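Local coordinates for leucine-rich repeat protein (Bacteroides thetaiotaomicron, PDB 4ECN) that is of unknown function but, as an extracellular leucine-rich repeat protein, probably binds other proteins, at residues Q14-K19 and N62-N67; I712-N715 and P719-G722. All coordinates share one frame; numbering follows the deposited sequence.

How the contacts relate
Both contacts lie at the surface, and neither belongs to a hydrophobic core. Contact 1 (14-19 with 62-67) joins a strand of the first mixed beta sheet to the loop that follows another, within a DUF4458 domain. Contact 2 (712-715 with 719-722) closes a few residues on themselves within a single loop between two strands of the leucine-rich repeat array. The centres of contacts 1 and 2 are about 107 Å apart, on opposite sides of the chain's centre, and the two share no element. The chemistry differs accordingly: beside the sheet a tyrosine hydroxyl meets the aliphatic part of a lysine and a second lysine bonds a backbone carbonyl, whereas the repeat loop relies on a long ion pair and an amide close to backbone.

Contact 1: Q14-K19 and N62-N67; sequences QFKLYK and NAYNAN
Lys-16, Lys-19, Tyr-64 and Asn-67 make a polar surface contact on a DUF4458 domain, of a family placed in the transthyretin clan and built here on a mixed beta sheet, where strand 10-18 meets the loop leaving strand 54-63. The strands are not paired with each other: strand 73-81 bonds to both, and the CA atoms of Lys-16 and Asn-62 are 9.6 Å apart. Long side chains therefore span the gap. Tyr-64 has its CG between the backbone N and carbonyl carbon (chi1 59°), which sends the ring toward Lys-16. The two side chains cross at about a right angle, and the phenol OH of Tyr-64 lies 3.3 Å from CG of Lys-16 and 3.7 Å from its CE. A tyrosine suits this place because its ring reaches across while its hydroxyl hydrogen-bonds Glu-70. Lys-16, extended beyond CG, carries its amine toward Glu-70 and Glu-120, though both ion pairs are long and weak. Farther along, Lys-19 uses its full length to reach the backbone of Asn-67. Cut back to an alanine, this side chain would lose its amine, which would probably leave the Asn-67 carbonyl without this donor and the loop less firmly tied to the strand end. In that hydrogen bond NZ of Lys-19 stands 2.8 Å from O of Asn-67, with a C=O...N angle of 148° and the amine tilted 28° from the carbonyl plane.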
loop_
_atom_site.group_PDB
_atom_site.type_symbol
_atom_site.label_atom_id
_atom_site.label_comp_id
_atom_site.label_asym_id
_atom_site.label_seq_id
_atom_site.Cartn_x
_atom_site.Cartn_y
_atom_site.Cartn_z
ATOM N N GLN A 14 7.849 -0.549 -54.666
ATOM C CA GLN A 14 7.341 0.635 -55.320
ATOM C C GLN A 14 6.714 1.465 -54.250
ATOM O O GLN A 14 6.304 0.922 -53.225
ATOM C CB GLN A 14 6.395 0.336 -56.489
ATOM C CG GLN A 14 5.082 -0.364 -56.154
ATOM C CD GLN A 14 4.266 -0.600 -57.407
ATOM O OE1 GLN A 14 4.798 -0.765 -58.521
ATOM N NE2 GLN A 14 2.950 -0.646 -57.245
ATOM N N PHE A 15 6.699 2.784 -54.438
ATOM C CA PHE A 15 6.149 3.680 -53.428
ATOM C C PHE A 15 4.928 4.408 -53.973
ATOM O O PHE A 15 4.855 4.727 -55.162
ATOM C CB PHE A 15 7.214 4.677 -52.939
ATOM C CG PHE A 15 8.414 3.991 -52.324
ATOM C CD1 PHE A 15 8.409 3.608 -50.989
ATOM C CD2 PHE A 15 9.535 3.698 -53.089
ATOM C CE1 PHE A 15 9.505 2.946 -50.434
ATOM C CE2 PHE A 15 10.626 3.035 -52.534
ATOM C CZ PHE A 15 10.606 2.665 -51.211
ATOM N N LYS A 16 3.951 4.610 -53.091
ATOM C CA LYS A 16 2.692 5.293 -53.359
ATOM C C LYS A 16 2.597 6.480 -52.383
ATOM O O LYS A 16 2.619 6.250 -51.169
ATOM C CB LYS A 16 1.529 4.287 -53.202
ATOM C CG LYS A 16 0.469 4.335 -54.291
ATOM C CD LYS A 16 -0.681 3.397 -53.930
ATOM C CE LYS A 16 -1.729 3.224 -55.004
ATOM N NZ LYS A 16 -2.807 2.294 -54.566
ATOM N N LEU A 17 2.606 7.739 -52.899
ATOM C CA LEU A 17 2.547 8.960 -52.077
ATOM C C LEU A 17 1.116 9.202 -51.568
ATOM O O LEU A 17 0.169 9.223 -52.358
ATOM C CB LEU A 17 3.061 10.192 -52.851
ATOM C CG LEU A 17 4.593 10.342 -52.962
ATOM C CD1 LEU A 17 4.982 11.260 -54.092
ATOM C CD2 LEU A 17 5.205 10.856 -51.666
ATOM N N TYR A 18 0.969 9.344 -50.244
ATOM C CA TYR A 18 -0.311 9.548 -49.575
ATOM C C TYR A 18 -0.361 10.904 -48.878
ATOM O O TYR A 18 0.678 11.447 -48.489
ATOM C CB TYR A 18 -0.581 8.421 -48.556
ATOM C CG TYR A 18 -0.990 7.109 -49.194
ATOM C CD1 TYR A 18 -0.045 6.257 -49.757
ATOM C CD2 TYR A 18 -2.320 6.698 -49.198
ATOM C CE1 TYR A 18 -0.415 5.051 -50.353
ATOM C CE2 TYR A 18 -2.702 5.481 -49.771
ATOM C CZ TYR A 18 -1.744 4.660 -50.352
ATOM O OH TYR A 18 -2.106 3.461 -50.929
ATOM N N LYS A 19 -1.585 11.448 -48.735
ATOM C CA LYS A 19 -1.870 12.724 -48.078
ATOM C C LYS A 19 -2.011 12.505 -46.562
ATOM O O LYS A 19 -2.245 11.370 -46.132
ATOM C CB LYS A 19 -3.137 13.364 -48.679
ATOM C CG LYS A 19 -2.977 13.774 -50.141
ATOM C CD LYS A 19 -4.257 14.341 -50.748
ATOM C CE LYS A 19 -4.008 14.929 -52.121
ATOM N NZ LYS A 19 -5.258 15.438 -52.749
ATOM N N ASN A 62 5.611 8.176 -61.341
ATOM C CA ASN A 62 4.606 7.991 -62.386
ATOM C C ASN A 62 3.304 8.608 -61.876
ATOM O O ASN A 62 2.889 8.295 -60.752
ATOM C CB ASN A 62 4.444 6.501 -62.760
ATOM C CG ASN A 62 5.714 5.811 -63.213
ATOM O OD1 ASN A 62 6.125 5.898 -64.378
ATOM N ND2 ASN A 62 6.332 5.061 -62.308
ATOM N N ALA A 63 2.684 9.515 -62.652
ATOM C CA ALA A 63 1.462 10.171 -62.186
ATOM C C ALA A 63 0.193 9.451 -62.680
ATOM O O ALA A 63 0.094 9.063 -63.849
ATOM C CB ALA A 63 1.440 11.625 -62.625
ATOM N N TYR A 64 -0.764 9.275 -61.753
ATOM C CA TYR A 64 -2.087 8.679 -61.958
ATOM C C TYR A 64 -3.159 9.643 -61.371
ATOM O O TYR A 64 -2.816 10.766 -60.979
ATOM C CB TYR A 64 -2.174 7.252 -61.349
ATOM C CG TYR A 64 -1.907 7.158 -59.859
ATOM C CD1 TYR A 64 -0.616 6.983 -59.372
ATOM C CD2 TYR A 64 -2.953 7.166 -58.943
ATOM C CE1 TYR A 64 -0.365 6.880 -58.003
ATOM C CE2 TYR A 64 -2.716 7.068 -57.572
ATOM C CZ TYR A 64 -1.418 6.925 -57.105
ATOM O OH TYR A 64 -1.164 6.842 -55.758
ATOM N N ASN A 65 -4.445 9.218 -61.333
ATOM C CA ASN A 65 -5.562 10.035 -60.838
ATOM C C ASN A 65 -5.426 10.329 -59.317
ATOM O O ASN A 65 -5.349 9.401 -58.504
ATOM C CB ASN A 65 -6.935 9.373 -61.147
ATOM C CG ASN A 65 -7.188 7.917 -60.737
ATOM O OD1 ASN A 65 -8.010 7.227 -61.356
ATOM N ND2 ASN A 65 -6.558 7.415 -59.674
ATOM N N ALA A 66 -5.382 11.633 -58.957
ATOM C CA ALA A 66 -5.272 12.105 -57.571
ATOM C C ALA A 66 -6.589 11.896 -56.804
ATOM O O ALA A 66 -7.664 11.865 -57.412
ATOM C CB ALA A 66 -4.883 13.574 -57.551
ATOM N N ASN A 67 -6.498 11.719 -55.474
ATOM C CA ASN A 67 -7.645 11.500 -54.578
ATOM C C ASN A 67 -7.464 12.296 -53.285
ATOM O O ASN A 67 -6.436 12.953 -53.116
ATOM C CB ASN A 67 -7.812 9.997 -54.265
ATOM C CG ASN A 67 -7.864 9.092 -55.473
ATOM O OD1 ASN A 67 -7.062 8.163 -55.606
ATOM N ND2 ASN A 67 -8.761 9.375 -56.413
#

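Contact 2: I712-N715 and P719-G722; sequences IPEN and PKDG
Lys-720 swings its CG away from the backbone N (chi1 -173°) and then bends at the next bond (chi2 57°), which turns its amine back toward Glu-714. The glutamate, extended beyond CG, meets it obliquely, and OE2 of Glu-714 lies 3.8 Å from NZ of Lys-720, with OE1 slightly farther off. This is a long salt bridge between two exposed residues, so its contribution is probably modest; flexible, charged side chains suit such a position because solvent can share the load. Nearer the backbone, Asn-715 reaches toward the second segment. Its amide nitrogen ND2 is 3.3 Å from O of Pro-719 and 3.7 Å from CA of Lys-720, while its OD1 sits 3.8 Å from the aliphatic CD of Lys-720. The short amide thus lies against backbone on one branch and a methylene on the other. Asparagine is also apt because its own backbone is in the left-handed region (phi 68°), which this residue tolerates better than most. Its backbone N is hydrogen-bonded to OD1 of Asp-746, in the loop after strand 732-734. At the start of the first segment, Ile-712 is buried against Phe-688, Leu-735 and Leu-740, which places the loop beside the hydrophobic interior. This polar surface packing belongs to the irregular loop that joins parallel strands 701-703 and 732-734 of a leucine-rich repeat solenoid.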
loop_
_atom_site.group_PDB
_atom_site.type_symbol
_atom_site.label_atom_id
_atom_site.label_comp_id
_atom_site.label_asym_id
_atom_site.label_seq_id
_atom_site.Cartn_x
_atom_site.Cartn_y
_atom_site.Cartn_z
ATOM N N ILE A 712 -27.112 -12.056 38.404
ATOM C CA ILE A 712 -25.915 -11.428 38.967
ATOM C C ILE A 712 -26.280 -11.148 40.430
ATOM O O ILE A 712 -26.821 -10.080 40.745
ATOM C CB ILE A 712 -25.394 -10.193 38.179
ATOM C CG1 ILE A 712 -25.228 -10.512 36.656
ATOM C CG2 ILE A 712 -24.087 -9.715 38.800
ATOM C CD1 ILE A 712 -24.556 -9.456 35.771
ATOM N N PRO A 713 -26.109 -12.161 41.321
ATOM C CA PRO A 713 -26.535 -11.985 42.724
ATOM C C PRO A 713 -25.628 -11.041 43.491
ATOM O O PRO A 713 -24.567 -10.670 42.996
ATOM C CB PRO A 713 -26.456 -13.400 43.293
ATOM C CG PRO A 713 -25.458 -14.079 42.474
ATOM C CD PRO A 713 -25.531 -13.503 41.102
ATOM N N GLU A 714 -26.037 -10.674 44.712
ATOM C CA GLU A 714 -25.254 -9.787 45.566
ATOM C C GLU A 714 -23.836 -10.360 45.793
ATOM O O GLU A 714 -23.620 -11.583 45.726
ATOM C CB GLU A 714 -25.957 -9.513 46.911
ATOM C CG GLU A 714 -26.184 -10.720 47.816
ATOM C CD GLU A 714 -26.648 -10.407 49.229
ATOM O OE1 GLU A 714 -27.095 -9.261 49.484
ATOM O OE2 GLU A 714 -26.550 -11.314 50.089
ATOM N N ASN A 715 -22.883 -9.432 46.001
ATOM C CA ASN A 715 -21.457 -9.631 46.261
ATOM C C ASN A 715 -20.734 -10.202 44.995
ATOM O O ASN A 715 -19.740 -10.933 45.092
ATOM C CB ASN A 715 -21.248 -10.513 47.501
ATOM C CG ASN A 715 -21.956 -9.975 48.721
ATOM O OD1 ASN A 715 -22.617 -10.712 49.450
ATOM N ND2 ASN A 715 -21.912 -8.668 48.927
ATOM N N PRO A 719 -17.393 -6.988 47.958
ATOM C CA PRO A 719 -17.393 -7.920 49.100
ATOM C C PRO A 719 -18.614 -7.669 50.021
ATOM O O PRO A 719 -19.383 -6.735 49.767
ATOM C CB PRO A 719 -16.083 -7.606 49.788
ATOM C CG PRO A 719 -15.838 -6.172 49.483
ATOM C CD PRO A 719 -16.476 -5.852 48.193
ATOM N N LYS A 720 -18.769 -8.453 51.109
ATOM C CA LYS A 720 -19.940 -8.394 51.993
ATOM C C LYS A 720 -20.106 -7.031 52.692
ATOM O O LYS A 720 -21.244 -6.512 52.688
ATOM C CB LYS A 720 -19.927 -9.522 53.059
ATOM C CG LYS A 720 -21.201 -9.657 53.933
ATOM C CD LYS A 720 -22.504 -9.871 53.133
ATOM C CE LYS A 720 -23.747 -9.333 53.834
ATOM N NZ LYS A 720 -24.944 -9.353 52.941
ATOM N N ASP A 721 -19.069 -6.460 53.319
ATOM C CA ASP A 721 -19.353 -5.173 53.981
ATOM C C ASP A 721 -18.290 -4.174 53.597
ATOM O O ASP A 721 -17.436 -3.761 54.390
ATOM C CB ASP A 721 -19.494 -5.297 55.512
ATOM C CG ASP A 721 -20.666 -6.151 55.990
ATOM O OD1 ASP A 721 -21.820 -5.632 56.000
ATOM O OD2 ASP A 721 -20.418 -7.321 56.413
ATOM N N GLY A 722 -18.391 -3.794 52.336
ATOM C CA GLY A 722 -17.523 -2.843 51.672
ATOM C C GLY A 722 -17.642 -2.954 50.175
ATOM O O GLY A 722 -18.507 -3.675 49.663
#